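Local coordinates for protein aminotransferase, class IV (Brucella abortus, PDB 4TVI) that probably catalyses the pyridoxal phosphate-dependent transfer of the amino group of leucine, isoleucine or valine to 2-oxoglutarate, at residues V48-A53 / R123-A128. Sequence-based numbering, arbitrary orientation.
Sequences VRILGA and RPMYWA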
loop_
_atom_site.group_PDB
_atom_site.type_symbol
_atom_site.label_atom_id
_atom_site.label_comp_id
_atom_site.label_asym_id
_atom_site.label_seq_id
_atom_site.Cartn_x
_atom_site.Cartn_y
_atom_site.Cartn_z
ATOM N N VAL A 48 -3.210 -21.127 -1.931
ATOM C CA VAL A 48 -3.448 -20.826 -3.332
ATOM C C VAL A 48 -2.706 -19.553 -3.732
ATOM O O VAL A 48 -2.984 -18.472 -3.216
ATOM C CB VAL A 48 -4.951 -20.670 -3.615
ATOM C CG1 VAL A 48 -5.181 -20.332 -5.079
ATOM C CG2 VAL A 48 -5.690 -21.953 -3.236
ATOM N N ARG A 49 -1.740 -19.696 -4.634
ATOM C CA ARG A 49 -0.946 -18.562 -5.092
ATOM C C ARG A 49 -1.708 -17.786 -6.156
ATOM O O ARG A 49 -1.902 -18.275 -7.269
ATOM C CB ARG A 49 0.406 -19.044 -5.625
ATOM C CG ARG A 49 1.277 -19.681 -4.561
ATOM C CD ARG A 49 1.854 -18.628 -3.626
ATOM N NE ARG A 49 1.643 -18.969 -2.222
ATOM C CZ ARG A 49 2.210 -18.331 -1.200
ATOM N NH1 ARG A 49 3.038 -17.317 -1.421
ATOM N NH2 ARG A 49 1.951 -18.713 0.046
ATOM N N ILE A 50 -2.129 -16.569 -5.819
ATOM C CA ILE A 50 -3.036 -15.825 -6.690
ATOM C C ILE A 50 -2.410 -14.600 -7.366
ATOM O O ILE A 50 -2.908 -14.142 -8.388
ATOM C CB ILE A 50 -4.295 -15.369 -5.914
ATOM C CG1 ILE A 50 -3.911 -14.498 -4.721
ATOM C CG2 ILE A 50 -5.089 -16.582 -5.438
ATOM C CD1 ILE A 50 -5.088 -13.809 -4.068
ATOM N N LEU A 51 -1.327 -14.074 -6.802
ATOM C CA LEU A 51 -0.659 -12.899 -7.374
ATOM C C LEU A 51 0.691 -13.251 -8.003
ATOM O O LEU A 51 1.542 -13.874 -7.369
ATOM C CB LEU A 51 -0.466 -11.814 -6.311
ATOM C CG LEU A 51 -1.493 -10.682 -6.318
ATOM C CD1 LEU A 51 -2.901 -11.214 -6.136
ATOM C CD2 LEU A 51 -1.171 -9.629 -5.252
ATOM N N GLY A 52 0.883 -12.841 -9.252
ATOM C CA GLY A 52 2.096 -13.160 -9.978
ATOM C C GLY A 52 3.259 -12.235 -9.676
ATOM O O GLY A 52 3.077 -11.122 -9.178
ATOM N N ALA A 53 4.464 -12.698 -9.986
ATOM C CA ALA A 53 5.668 -11.910 -9.768
ATOM C C ALA A 53 5.636 -10.632 -10.594
ATOM O O ALA A 53 6.278 -9.642 -10.244
ATOM C CB ALA A 53 6.905 -12.727 -10.106
ATOM N N ARG A 123 -12.909 -13.442 3.263
ATOM C CA ARG A 123 -12.198 -12.296 2.694
ATOM C C ARG A 123 -12.269 -12.252 1.167
ATOM O O ARG A 123 -11.539 -12.970 0.484
ATOM C CB ARG A 123 -10.725 -12.284 3.131
ATOM C CG ARG A 123 -9.938 -11.073 2.580
ATOM C CD ARG A 123 -8.499 -11.011 3.097
ATOM N NE ARG A 123 -7.723 -12.186 2.710
ATOM C CZ ARG A 123 -7.384 -13.161 3.548
ATOM N NH1 ARG A 123 -7.749 -13.091 4.820
ATOM N NH2 ARG A 123 -6.679 -14.203 3.116
ATOM N N PRO A 124 -13.162 -11.409 0.625
ATOM C CA PRO A 124 -13.186 -11.107 -0.810
ATOM C C PRO A 124 -12.016 -10.207 -1.197
ATOM O O PRO A 124 -11.648 -9.337 -0.408
ATOM C CB PRO A 124 -14.518 -10.370 -1.002
ATOM C CG PRO A 124 -15.275 -10.558 0.276
ATOM C CD PRO A 124 -14.254 -10.734 1.342
ATOM N N MET A 125 -11.446 -10.404 -2.383
ATOM C CA MET A 125 -10.305 -9.600 -2.817
ATOM C C MET A 125 -10.363 -9.263 -4.309
ATOM O O MET A 125 -10.647 -10.125 -5.140
ATOM C CB MET A 125 -8.997 -10.327 -2.502
ATOM C CG MET A 125 -8.682 -10.435 -1.017
ATOM S SD MET A 125 -7.216 -11.432 -0.679
ATOM C CE MET A 125 -7.761 -13.038 -1.258
ATOM N N TYR A 126 -10.100 -8.001 -4.630
ATOM C CA TYR A 126 -9.986 -7.527 -6.006
ATOM C C TYR A 126 -8.609 -6.907 -6.210
ATOM O O TYR A 126 -8.076 -6.288 -5.291
ATOM C CB TYR A 126 -11.033 -6.468 -6.333
ATOM C CG TYR A 126 -12.442 -6.935 -6.604
ATOM C CD1 TYR A 126 -12.732 -7.777 -7.671
ATOM C CD2 TYR A 126 -13.495 -6.466 -5.834
ATOM C CE1 TYR A 126 -14.037 -8.174 -7.933
ATOM C CE2 TYR A 126 -14.790 -6.852 -6.088
ATOM C CZ TYR A 126 -15.061 -7.707 -7.137
ATOM O OH TYR A 126 -16.365 -8.083 -7.382
ATOM N N TRP A 127 -8.054 -7.044 -7.411
ATOM C CA TRP A 127 -6.762 -6.446 -7.735
ATOM C C TRP A 127 -6.562 -6.361 -9.250
ATOM O O TRP A 127 -7.239 -7.046 -10.015
ATOM C CB TRP A 127 -5.628 -7.247 -7.102
ATOM C CG TRP A 127 -5.427 -8.593 -7.745
ATOM C CD1 TRP A 127 -4.558 -8.900 -8.756
ATOM C CD2 TRP A 127 -6.119 -9.808 -7.426
ATOM N NE1 TRP A 127 -4.664 -10.233 -9.081
ATOM C CE2 TRP A 127 -5.618 -10.812 -8.281
ATOM C CE3 TRP A 127 -7.116 -10.144 -6.502
ATOM C CZ2 TRP A 127 -6.072 -12.131 -8.234
ATOM C CZ3 TRP A 127 -7.568 -11.459 -6.459
ATOM C CH2 TRP A 127 -7.046 -12.434 -7.321
ATOM N N ALA A 128 -5.620 -5.532 -9.682
ATOM C CA ALA A 128 -5.321 -5.418 -11.106
ATOM C C ALA A 128 -4.164 -6.328 -11.490
ATOM O O ALA A 128 -3.139 -6.354 -10.811
ATOM C CB ALA A 128 -5.001 -3.981 -11.476
#
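L51 lays its CD1 methyl over one face of the W127 indole, a CH-pi contact that forms the tight part of this junction in the fold of class IV aminotransferases. Here residues 48-53, of which R49, L51 and G52 pair antiparallel with a strand of the second subunit, pack on strand 120-128 of the five-stranded antiparallel sheet. CD1 sits 3.5 Å from the centroid of the five-membered ring of W127, only 13° off the ring normal, with CE2 and NE1 its nearest atoms. W127 reaches this position with CG between its own backbone N and carbonyl carbon (chi1 70°), and its NE1 is hydrogen-bonded to E129 OE2. R49, for its part, forms a salt bridge with E129 of the second subunit. The six-membered ring of W127 meets residues 48-53 more loosely: CH2 lies 4.0 Å from I50 CD1, and the I50 carbonyl oxygen lies obliquely to the ring, 3.8 Å from W127 CZ2. That oxygen accepts a hydrogen bond from R49 NH1 of the second subunit, and all four touching residues are buried. Two residues earlier on the strand, the side chains of I50 and M125 cross at about a right angle. There I50 CD1 meets M125 CE at 4.0 Å, while M125 SD accepts a weak hydrogen bond from R123 NE, 3.5 Å away, in the plane of the guanidinium.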